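Local coordinates for putative flavoprotein (Bacteroides eggerthii, PDB 4ICI) that is of unknown function but binds flavin mononucleotide in a flavodoxin-like fold, consistent with a role in electron transfer or redox chemistry, at residues I16-F21 against G40-I45; V120-T125 against L145-G150; N70-R75 against A102-N107. All coordinates share one frame; numbering follows the deposited sequence.

Contact 1: residues I16-F21 against G40-I45; sequences ILVAYF and GDLYPI. With EDO (1,2-ethanediol), chain E; EDO (1,2-ethanediol), chain G.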
loop_
_atom_site.group_PDB
_atom_site.type_symbol
_atom_site.label_atom_id
_atom_site.label_comp_id
_atom_site.label_asym_id
_atom_site.label_seq_id
_atom_site.Cartn_x
_atom_site.Cartn_y
_atom_site.Cartn_z
ATOM N N ILE A 16 2.013 -13.251 -7.745
ATOM C CA ILE A 16 1.769 -12.276 -6.681
ATOM C C ILE A 16 2.766 -11.115 -6.780
ATOM O O ILE A 16 3.976 -11.327 -6.906
ATOM C CB ILE A 16 1.891 -12.918 -5.270
ATOM C CG1 ILE A 16 0.900 -14.078 -5.145
ATOM C CG2 ILE A 16 1.720 -11.853 -4.161
ATOM C CD1 ILE A 16 0.963 -14.771 -3.789
ATOM N N LEU A 17 2.224 -9.899 -6.750
ATOM C CA LEU A 17 2.991 -8.682 -6.585
ATOM C C LEU A 17 2.709 -8.052 -5.243
ATOM O O LEU A 17 1.544 -7.996 -4.805
ATOM C CB LEU A 17 2.613 -7.677 -7.667
ATOM C CG LEU A 17 3.392 -6.364 -7.710
ATOM C CD1 LEU A 17 4.881 -6.621 -8.022
ATOM C CD2 LEU A 17 2.749 -5.398 -8.694
ATOM N N VAL A 18 3.788 -7.619 -4.590
ATOM C CA VAL A 18 3.730 -6.826 -3.368
ATOM C C VAL A 18 4.201 -5.420 -3.741
ATOM O O VAL A 18 5.403 -5.176 -3.848
ATOM C CB VAL A 18 4.532 -7.468 -2.204
ATOM C CG1 VAL A 18 4.456 -6.627 -0.944
ATOM C CG2 VAL A 18 4.112 -8.932 -1.952
ATOM N N ALA A 19 3.244 -4.537 -3.972
ATOM C CA ALA A 19 3.524 -3.130 -4.249
ATOM C C ALA A 19 3.473 -2.372 -2.935
ATOM O O ALA A 19 2.620 -2.652 -2.089
ATOM C CB ALA A 19 2.493 -2.561 -5.267
ATOM N N TYR A 20 4.375 -1.410 -2.751
ATOM C CA TYR A 20 4.377 -0.674 -1.508
ATOM C C TYR A 20 5.011 0.683 -1.637
ATOM O O TYR A 20 5.956 0.857 -2.426
ATOM C CB TYR A 20 5.067 -1.478 -0.377
ATOM C CG TYR A 20 6.545 -1.609 -0.602
ATOM C CD1 TYR A 20 7.075 -2.585 -1.451
ATOM C CD2 TYR A 20 7.414 -0.690 -0.051
ATOM C CE1 TYR A 20 8.443 -2.669 -1.678
ATOM C CE2 TYR A 20 8.755 -0.761 -0.283
ATOM C CZ TYR A 20 9.271 -1.754 -1.098
ATOM O OH TYR A 20 10.640 -1.822 -1.328
ATOM N N PHE A 21 4.501 1.605 -0.834
ATOM C CA PHE A 21 5.142 2.890 -0.598
ATOM C C PHE A 21 5.694 2.886 0.829
ATOM O O PHE A 21 5.037 2.436 1.777
ATOM C CB PHE A 21 4.104 4.009 -0.756
ATOM C CG PHE A 21 4.576 5.370 -0.288
ATOM C CD1 PHE A 21 5.672 5.979 -0.860
ATOM C CD2 PHE A 21 3.909 6.025 0.712
ATOM C CE1 PHE A 21 6.100 7.198 -0.416
ATOM C CE2 PHE A 21 4.331 7.251 1.150
ATOM C CZ PHE A 21 5.445 7.839 0.580
ATOM N N GLY A 40 6.464 -13.625 -3.561
ATOM C CA GLY A 40 6.000 -12.586 -4.447
ATOM C C GLY A 40 7.105 -11.651 -4.912
ATOM O O GLY A 40 8.107 -11.457 -4.218
ATOM N N ASP A 41 6.893 -11.051 -6.071
ATOM C CA ASP A 41 7.753 -9.975 -6.547
ATOM C C ASP A 41 7.424 -8.739 -5.740
ATOM O O ASP A 41 6.277 -8.558 -5.382
ATOM C CB ASP A 41 7.447 -9.687 -8.023
ATOM C CG ASP A 41 7.915 -10.793 -8.970
ATOM O OD1 ASP A 41 8.785 -11.598 -8.584
ATOM O OD2 ASP A 41 7.423 -10.837 -10.126
ATOM N N LEU A 42 8.415 -7.888 -5.478
ATOM C CA LEU A 42 8.180 -6.603 -4.836
ATOM C C LEU A 42 8.345 -5.462 -5.829
ATOM O O LEU A 42 9.261 -5.499 -6.658
ATOM C CB LEU A 42 9.121 -6.369 -3.651
ATOM C CG LEU A 42 8.551 -6.686 -2.269
ATOM C CD1 LEU A 42 8.246 -8.133 -2.190
ATOM C CD2 LEU A 42 9.543 -6.252 -1.144
ATOM N N TYR A 43 7.462 -4.462 -5.717
ATOM C CA TYR A 43 7.495 -3.254 -6.514
ATOM C C TYR A 43 7.449 -2.052 -5.555
ATOM O O TYR A 43 6.393 -1.703 -5.015
ATOM C CB TYR A 43 6.326 -3.211 -7.496
ATOM C CG TYR A 43 6.087 -1.852 -8.156
ATOM C CD1 TYR A 43 7.047 -1.258 -8.962
ATOM C CD2 TYR A 43 4.891 -1.199 -7.989
ATOM C CE1 TYR A 43 6.816 -0.010 -9.556
ATOM C CE2 TYR A 43 4.662 0.040 -8.583
ATOM C CZ TYR A 43 5.621 0.616 -9.349
ATOM O OH TYR A 43 5.350 1.852 -9.943
ATOM N N PRO A 44 8.616 -1.417 -5.320
ATOM C CA PRO A 44 8.613 -0.185 -4.578
ATOM C C PRO A 44 7.964 0.932 -5.420
ATOM O O PRO A 44 8.364 1.199 -6.568
ATOM C CB PRO A 44 10.093 0.089 -4.325
ATOM C CG PRO A 44 10.811 -1.243 -4.585
ATOM C CD PRO A 44 9.980 -1.858 -5.674
ATOM N N ILE A 45 6.961 1.573 -4.838
ATOM C CA ILE A 45 6.286 2.717 -5.453
ATOM C C ILE A 45 7.138 3.933 -5.101
ATOM O O ILE A 45 7.061 4.426 -3.969
ATOM C CB ILE A 45 4.848 2.882 -4.900
ATOM C CG1 ILE A 45 3.978 1.620 -5.191
ATOM C CG2 ILE A 45 4.213 4.143 -5.465
ATOM C CD1 ILE A 45 2.639 1.555 -4.411
HETATM C C1 EDO E . 10.380 3.348 -2.806
HETATM O O1 EDO E . 10.756 4.723 -2.629
HETATM C C2 EDO E . 9.222 2.880 -1.906
HETATM O O2 EDO E . 8.284 3.884 -1.609
HETATM C C1 EDO G . 11.849 0.648 -0.185
HETATM O O1 EDO G . 12.414 -0.117 -1.250
HETATM C C2 EDO G . 12.763 1.434 0.774
HETATM O O2 EDO G . 13.571 0.691 1.742
#
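Y20 holds CG between its own backbone N and carbonyl carbon (chi1 69°), which brings one ring face onto P44 and the ring carbon CE1 beside L42. P44 CA lies over that face, toward the rim, 4.1 Å from the centroid of the Y20 ring, a CH-pi contact. L42 CD2 comes in at a slant, 3.8 Å from Y20 CE1. On the other side of the sheet L17 points CG away from its backbone N (chi1 -176°), and its CD1 swings across to Y43 CB at 3.7 Å. A19 CB meets the Y43 ring at its edge, 3.9 Å from Y43 CD2. The strands run parallel, and five backbone hydrogen bonds join them. The shortest, I45 N to Y20 O at 2.7 Å, is nearly straight. Helix 26-38 covers the V18 and Y20 side, and helix 104-112 packs on A19 and I45. P44 has no N-H to give, and its bridge to Y20 needs none: Y20 N donates to Y43 O and I45 N to Y20 O. D41 OD2 hydrogen-bonds Y88 OH, and Y43 OH hydrogen-bonds S80 O. The backbone bonds therefore set the register, while apolar packing joins side chains on both faces, with CH-pi on the Y20 side.

Contact 2: residues V120-T125 against L145-G150; sequences VVPFAT and LNWKEG. With FMN (flavin mononucleotide), chain B.
W147 lies against V120 along much of its side chain. Its CB is 4.2 Å from V120 O. CG stands anti to the carbonyl carbon (chi1 -68°), which lays the ring beside V120. Farther out, the six-membered ring turns a face to the valine. W147 CE3 is 3.7 Å from V120 O. W147 CZ3 is 3.6 Å from V120 CG1, and CH2 lies near the same methyl. V120 CG1 thus makes a CH-pi contact over the face, offset toward the rim. On the far side of the indole, NE1 donates to Y142 O. P122 CD comes to the ring edge, 4.1 Å from W147 CE3, and also sits 3.3 Å from K148 O. With an alanine at P122 the ring carbons CG and CD are gone, which would probably open a gap between the indole edge and K148 O. The backbones pair briefly. V120 N donates to N146 O and K148 N to V120 O. Beyond this bridge the segments meet again at G150, whose CA makes a CA-H...O contact with P122 O at 3.0 Å. K148 leads its extended chain away, and NZ bonds to I168 O. At the C-terminal end of strand 119-125, T125 OG1 hydrogen-bonds FMN O4' at 2.7 Å and also T27 OG1. Helix 132-141 connects the two strands and packs on W147 and P122. This is a parallel beta-alpha-beta crossover at the edge of a flavodoxin-like sheet, with the flavin at the C-terminal end of the inner strand.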
loop_
_atom_site.group_PDB
_atom_site.type_symbol
_atom_site.label_atom_id
_atom_site.label_comp_id
_atom_site.label_asym_id
_atom_site.label_seq_id
_atom_site.Cartn_x
_atom_site.Cartn_y
_atom_site.Cartn_z
ATOM N N VAL A 120 -6.993 -7.643 -4.900
ATOM C CA VAL A 120 -6.227 -6.488 -4.392
ATOM C C VAL A 120 -6.356 -6.474 -2.869
ATOM O O VAL A 120 -7.470 -6.538 -2.351
ATOM C CB VAL A 120 -6.718 -5.181 -5.023
ATOM C CG1 VAL A 120 -5.853 -4.017 -4.572
ATOM C CG2 VAL A 120 -6.771 -5.316 -6.595
ATOM N N VAL A 121 -5.232 -6.394 -2.158
ATOM C CA VAL A 121 -5.210 -6.582 -0.704
ATOM C C VAL A 121 -4.304 -5.510 -0.078
ATOM O O VAL A 121 -3.127 -5.465 -0.386
ATOM C CB VAL A 121 -4.695 -7.975 -0.306
ATOM C CG1 VAL A 121 -4.963 -8.198 1.204
ATOM C CG2 VAL A 121 -5.278 -9.102 -1.186
ATOM N N PRO A 122 -4.867 -4.629 0.761
ATOM C CA PRO A 122 -3.996 -3.625 1.386
ATOM C C PRO A 122 -3.223 -4.205 2.567
ATOM O O PRO A 122 -3.650 -5.165 3.187
ATOM C CB PRO A 122 -4.989 -2.555 1.864
ATOM C CG PRO A 122 -6.238 -3.347 2.206
ATOM C CD PRO A 122 -6.254 -4.518 1.240
ATOM N N PHE A 123 -2.118 -3.573 2.896
ATOM C CA PHE A 123 -1.432 -3.797 4.155
ATOM C C PHE A 123 -0.772 -2.517 4.584
ATOM O O PHE A 123 -0.587 -1.604 3.774
ATOM C CB PHE A 123 -0.444 -4.982 4.067
ATOM C CG PHE A 123 0.773 -4.748 3.195
ATOM C CD1 PHE A 123 0.715 -4.957 1.834
ATOM C CD2 PHE A 123 1.986 -4.399 3.759
ATOM C CE1 PHE A 123 1.837 -4.788 1.023
ATOM C CE2 PHE A 123 3.111 -4.261 2.974
ATOM C CZ PHE A 123 3.028 -4.460 1.606
ATOM N N ALA A 124 -0.388 -2.427 5.855
ATOM C CA ALA A 124 0.110 -1.153 6.360
ATOM C C ALA A 124 1.012 -1.315 7.546
ATOM O O ALA A 124 1.029 -2.370 8.191
ATOM C CB ALA A 124 -1.081 -0.215 6.717
ATOM N N THR A 125 1.766 -0.259 7.807
ATOM C CA THR A 125 2.388 -0.043 9.106
ATOM C C THR A 125 1.910 1.287 9.666
ATOM O O THR A 125 1.408 2.137 8.932
ATOM C CB THR A 125 3.938 -0.108 9.060
ATOM O OG1 THR A 125 4.483 1.010 8.371
ATOM C CG2 THR A 125 4.442 -1.425 8.445
ATOM N N LEU A 145 -12.823 -2.678 -7.999
ATOM C CA LEU A 145 -11.780 -3.662 -7.728
ATOM C C LEU A 145 -12.217 -4.747 -6.777
ATOM O O LEU A 145 -13.117 -4.549 -5.953
ATOM C CB LEU A 145 -10.508 -2.974 -7.181
ATOM C CG LEU A 145 -9.945 -1.874 -8.076
ATOM C CD1 LEU A 145 -8.657 -1.284 -7.454
ATOM C CD2 LEU A 145 -9.680 -2.402 -9.496
ATOM N N ASN A 146 -11.533 -5.889 -6.877
ATOM C CA ASN A 146 -11.818 -7.033 -5.998
ATOM C C ASN A 146 -10.963 -6.961 -4.728
ATOM O O ASN A 146 -9.907 -7.575 -4.635
ATOM C CB ASN A 146 -11.626 -8.363 -6.712
ATOM C CG ASN A 146 -11.947 -9.543 -5.818
ATOM O OD1 ASN A 146 -12.778 -9.425 -4.930
ATOM N ND2 ASN A 146 -11.263 -10.675 -6.034
ATOM N N TRP A 147 -11.423 -6.166 -3.777
ATOM C CA TRP A 147 -10.705 -5.941 -2.520
ATOM C C TRP A 147 -10.936 -7.062 -1.545
ATOM O O TRP A 147 -12.064 -7.514 -1.366
ATOM C CB TRP A 147 -11.184 -4.660 -1.868
ATOM C CG TRP A 147 -10.817 -3.411 -2.614
ATOM C CD1 TRP A 147 -11.616 -2.676 -3.430
ATOM C CD2 TRP A 147 -9.582 -2.709 -2.527
ATOM N NE1 TRP A 147 -10.948 -1.595 -3.898
ATOM C CE2 TRP A 147 -9.685 -1.583 -3.364
ATOM C CE3 TRP A 147 -8.372 -2.944 -1.866
ATOM C CZ2 TRP A 147 -8.642 -0.663 -3.512
ATOM C CZ3 TRP A 147 -7.345 -2.039 -2.015
ATOM C CH2 TRP A 147 -7.481 -0.917 -2.824
ATOM N N LYS A 148 -9.870 -7.487 -0.893
ATOM C CA LYS A 148 -9.956 -8.374 0.257
ATOM C C LYS A 148 -9.420 -7.672 1.468
ATOM O O LYS A 148 -8.775 -6.633 1.348
ATOM C CB LYS A 148 -9.239 -9.695 -0.013
ATOM C CG LYS A 148 -9.869 -10.568 -1.124
ATOM C CD LYS A 148 -9.246 -11.968 -1.233
ATOM C CE LYS A 148 -10.074 -12.919 -2.117
ATOM N NZ LYS A 148 -9.514 -14.324 -2.187
ATOM N N GLU A 149 -9.692 -8.237 2.642
ATOM C CA GLU A 149 -9.322 -7.634 3.898
ATOM C C GLU A 149 -7.814 -7.747 4.130
ATOM O O GLU A 149 -7.225 -8.832 3.999
ATOM C CB GLU A 149 -10.096 -8.310 5.033
ATOM C CG GLU A 149 -11.589 -7.997 5.010
ATOM C CD GLU A 149 -11.867 -6.562 5.350
ATOM O OE1 GLU A 149 -11.455 -6.140 6.444
ATOM O OE2 GLU A 149 -12.497 -5.867 4.512
ATOM N N GLY A 150 -7.233 -6.628 4.495
ATOM C CA GLY A 150 -5.817 -6.541 4.768
ATOM C C GLY A 150 -5.500 -6.521 6.243
ATOM O O GLY A 150 -6.372 -6.710 7.108
HETATM N N1 FMN B . 0.518 6.567 12.607
HETATM C C2 FMN B . -0.718 6.236 13.103
HETATM O O2 FMN B . -0.813 5.298 13.892
HETATM N N3 FMN B . -1.833 6.968 12.716
HETATM C C4 FMN B . -1.757 8.063 11.873
HETATM O O4 FMN B . -2.831 8.607 11.553
HETATM C C4A FMN B . -0.487 8.425 11.395
HETATM N N5 FMN B . -0.336 9.550 10.554
HETATM C C5A FMN B . 0.948 9.840 10.075
HETATM C C6 FMN B . 1.122 10.928 9.209
HETATM C C7 FMN B . 2.362 11.233 8.708
HETATM C C7M FMN B . 2.524 12.370 7.743
HETATM C C8 FMN B . 3.465 10.465 9.039
HETATM C C8M FMN B . 4.831 10.818 8.500
HETATM C C9 FMN B . 3.306 9.391 9.906
HETATM C C9A FMN B . 2.041 9.047 10.423
HETATM N N10 FMN B . 1.870 7.954 11.287
HETATM C C10 FMN B . 0.618 7.647 11.762
HETATM C "C1'" FMN B . 3.045 7.076 11.629
HETATM C "C2'" FMN B . 3.310 6.110 10.440
HETATM O "O2'" FMN B . 2.168 5.419 9.995
HETATM C "C3'" FMN B . 4.315 5.004 10.822
HETATM O "O3'" FMN B . 5.482 5.590 11.481
HETATM C "C4'" FMN B . 4.718 4.084 9.630
HETATM O "O4'" FMN B . 5.263 2.913 10.188
HETATM C "C5'" FMN B . 5.834 4.781 8.763
HETATM O "O5'" FMN B . 6.108 3.878 7.723
HETATM P P FMN B . 7.320 4.078 6.698
HETATM O O1P FMN B . 8.587 3.993 7.565
HETATM O O2P FMN B . 7.203 3.084 5.644
HETATM O O3P FMN B . 7.227 5.456 6.034
#

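Contact 3: residues N70-R75 against A102-N107; sequences NDPKMR and APRIIN. With EDO (1,2-ethanediol), chain F.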
loop_
_atom_site.group_PDB
_atom_site.type_symbol
_atom_site.label_atom_id
_atom_site.label_comp_id
_atom_site.label_asym_id
_atom_site.label_seq_id
_atom_site.Cartn_x
_atom_site.Cartn_y
_atom_site.Cartn_z
ATOM N N ASN A 70 -4.829 16.986 3.029
ATOM C CA ASN A 70 -5.960 17.892 2.895
ATOM C C ASN A 70 -6.573 17.996 1.498
ATOM O O ASN A 70 -7.635 18.602 1.327
ATOM C CB ASN A 70 -5.568 19.279 3.436
ATOM C CG ASN A 70 -5.553 19.309 4.961
ATOM O OD1 ASN A 70 -6.456 18.756 5.598
ATOM N ND2 ASN A 70 -4.557 19.960 5.551
ATOM N N ASP A 71 -5.945 17.383 0.506
ATOM C CA ASP A 71 -6.385 17.431 -0.875
ATOM C C ASP A 71 -6.576 16.015 -1.423
ATOM O O ASP A 71 -5.646 15.404 -1.948
ATOM C CB ASP A 71 -5.401 18.214 -1.760
ATOM C CG ASP A 71 -5.863 18.319 -3.209
ATOM O OD1 ASP A 71 -6.958 17.774 -3.530
ATOM O OD2 ASP A 71 -5.126 18.961 -4.020
ATOM N N PRO A 72 -7.806 15.499 -1.352
ATOM C CA PRO A 72 -8.028 14.143 -1.824
ATOM C C PRO A 72 -7.868 13.910 -3.314
ATOM O O PRO A 72 -7.874 12.723 -3.748
ATOM C CB PRO A 72 -9.446 13.825 -1.374
ATOM C CG PRO A 72 -10.037 15.015 -0.941
ATOM C CD PRO A 72 -8.996 16.070 -0.718
ATOM N N LYS A 73 -7.716 14.984 -4.091
ATOM C CA LYS A 73 -7.518 14.819 -5.522
ATOM C C LYS A 73 -6.022 14.860 -5.897
ATOM O O LYS A 73 -5.667 14.626 -7.055
ATOM C CB LYS A 73 -8.315 15.872 -6.311
ATOM C CG LYS A 73 -9.815 15.599 -6.307
ATOM C CD LYS A 73 -10.625 16.622 -7.037
ATOM C CE LYS A 73 -10.375 16.501 -8.509
ATOM N NZ LYS A 73 -10.991 15.242 -9.000
HETATM N N MSE A 74 -5.145 15.149 -4.935
HETATM C CA MSE A 74 -3.732 15.208 -5.254
HETATM C C MSE A 74 -3.212 13.802 -5.572
HETATM O O MSE A 74 -3.626 12.788 -4.967
HETATM C CB MSE A 74 -2.927 15.842 -4.145
HETATM C CG MSE A 74 -1.533 16.201 -4.628
HETATM SE SE MSE A 74 -0.579 17.078 -3.229
HETATM C CE MSE A 74 -1.827 18.331 -2.670
ATOM N N ARG A 75 -2.313 13.754 -6.563
ATOM C CA ARG A 75 -1.746 12.521 -7.085
ATOM C C ARG A 75 -0.224 12.649 -7.206
ATOM O O ARG A 75 0.314 12.949 -8.270
ATOM C CB ARG A 75 -2.383 12.117 -8.416
ATOM C CG ARG A 75 -3.890 11.848 -8.299
ATOM C CD ARG A 75 -4.184 10.602 -7.511
ATOM N NE ARG A 75 -5.611 10.298 -7.445
ATOM C CZ ARG A 75 -6.440 10.694 -6.470
ATOM N NH1 ARG A 75 -6.009 11.417 -5.449
ATOM N NH2 ARG A 75 -7.715 10.315 -6.513
ATOM N N ALA A 102 -4.555 6.020 3.508
ATOM C CA ALA A 102 -3.434 5.749 2.604
ATOM C C ALA A 102 -2.860 7.072 2.094
ATOM O O ALA A 102 -3.600 7.978 1.721
ATOM C CB ALA A 102 -3.878 4.922 1.417
ATOM N N PRO A 103 -1.523 7.184 2.045
ATOM C CA PRO A 103 -0.915 8.307 1.329
ATOM C C PRO A 103 -1.442 8.422 -0.089
ATOM O O PRO A 103 -1.744 7.403 -0.733
ATOM C CB PRO A 103 0.581 7.968 1.357
ATOM C CG PRO A 103 0.748 7.078 2.571
ATOM C CD PRO A 103 -0.520 6.268 2.599
ATOM N N ARG A 104 -1.545 9.658 -0.583
ATOM C CA ARG A 104 -2.132 9.875 -1.898
ATOM C C ARG A 104 -1.370 9.226 -3.050
ATOM O O ARG A 104 -1.955 8.964 -4.094
ATOM C CB ARG A 104 -2.348 11.355 -2.162
ATOM C CG ARG A 104 -3.124 12.145 -1.104
ATOM C CD ARG A 104 -4.434 11.586 -0.739
ATOM N NE ARG A 104 -5.177 12.488 0.144
ATOM C CZ ARG A 104 -6.338 12.171 0.719
ATOM N NH1 ARG A 104 -6.883 10.973 0.498
ATOM N NH2 ARG A 104 -6.984 13.085 1.432
ATOM N N ILE A 105 -0.086 8.929 -2.856
ATOM C CA ILE A 105 0.641 8.200 -3.897
ATOM C C ILE A 105 0.066 6.801 -4.147
ATOM O O ILE A 105 0.214 6.250 -5.220
ATOM C CB ILE A 105 2.175 8.155 -3.596
ATOM C CG1 ILE A 105 2.995 7.875 -4.869
ATOM C CG2 ILE A 105 2.463 7.186 -2.443
ATOM C CD1 ILE A 105 4.490 8.080 -4.698
ATOM N N ILE A 106 -0.642 6.252 -3.157
ATOM C CA ILE A 106 -1.347 4.993 -3.366
ATOM C C ILE A 106 -2.471 5.171 -4.405
ATOM O O ILE A 106 -2.671 4.309 -5.261
ATOM C CB ILE A 106 -1.868 4.408 -2.037
ATOM C CG1 ILE A 106 -0.681 4.051 -1.119
ATOM C CG2 ILE A 106 -2.739 3.182 -2.307
ATOM C CD1 ILE A 106 0.426 3.115 -1.727
ATOM N N ASN A 107 -3.168 6.295 -4.337
ATOM C CA ASN A 107 -4.148 6.622 -5.366
ATOM C C ASN A 107 -3.468 6.768 -6.742
ATOM O O ASN A 107 -3.980 6.300 -7.766
ATOM C CB ASN A 107 -4.923 7.897 -5.024
ATOM C CG ASN A 107 -5.622 7.821 -3.677
ATOM O OD1 ASN A 107 -5.022 8.110 -2.629
ATOM N ND2 ASN A 107 -6.896 7.424 -3.689
HETATM C C1 EDO F . -5.493 16.758 7.722
HETATM O O1 EDO F . -5.821 16.277 6.417
HETATM C C2 EDO F . -4.020 16.562 7.926
HETATM O O2 EDO F . -3.360 17.795 7.617
#
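R104 and R75 carry this contact, each with one face of its guanidinium against a carbon of the other segment. P72 CA sits over the centre of the R104 group, 3.6 Å from R104 CZ. P72 CB follows alongside, 3.8 Å from R104 NH2. The aliphatic root of R104 packs too, with CB 3.4 Å from M74 O. In the second pair, N107 CB lies over the centre of the R75 guanidinium, 3.5 Å from R75 CZ. The R75 guanidinium and the N107 amide are stacked, their planes 25° apart. Both arginine chains bend at chi2 (-69° in R75, -53° in R104), which folds each head back over its partner. The segment 70-75 belongs to the long connection between helix 64-70 and strand 90-96 of the flavodoxin-like fold, and the contact sets it against the start of helix 104-112. D71 to M74 form a type I beta turn. D71 OD1 accepts from K73 N at 2.9 Å, an Asx turn within it. The turn presents two carbonyls to R75. NH1 of R75 donates to P72 O and to M74 O, each at 2.8 Å and each in the plane of the guanidinium, though NH1 stands above the plane of each carbonyl. These two bonds fix its rotation and keep its face toward N107. Farther out, R75 NE makes a salt bridge with E111, which probably offsets part of the charge that two nearby arginines bring. R104 NE bonds to E68 O and R104 NH2 to M69 O, tying it to the C-terminal part of helix 64-70. N107 ND2 hydrogen-bonds Y142 OH.

In the fold
Contact 1 closes first along the chain, then contact 3, then contact 2. Contacts 1 and 2 share one parallel five-stranded sheet, ordered 41-44, 16-20, 90-96, 119-125, 146-152. Each pairs the two strands of a beta-alpha-beta unit, so they close opposite edges of the sheet. Their centres lie about 13 Å apart, and F123 CZ packs on V18 CG1 at 3.6 Å. Contact 3 lies about 19 Å from contact 1 and about 17 Å from contact 2, centre to centre. It sets the 70-75 loop on helix 104-112. That helix region meets contact 1: I105 and P103 pack on F21, and I106 on I45. FMN sits beyond the C-terminal ends of the strands, and T125 of contact 2 is one of its several partners.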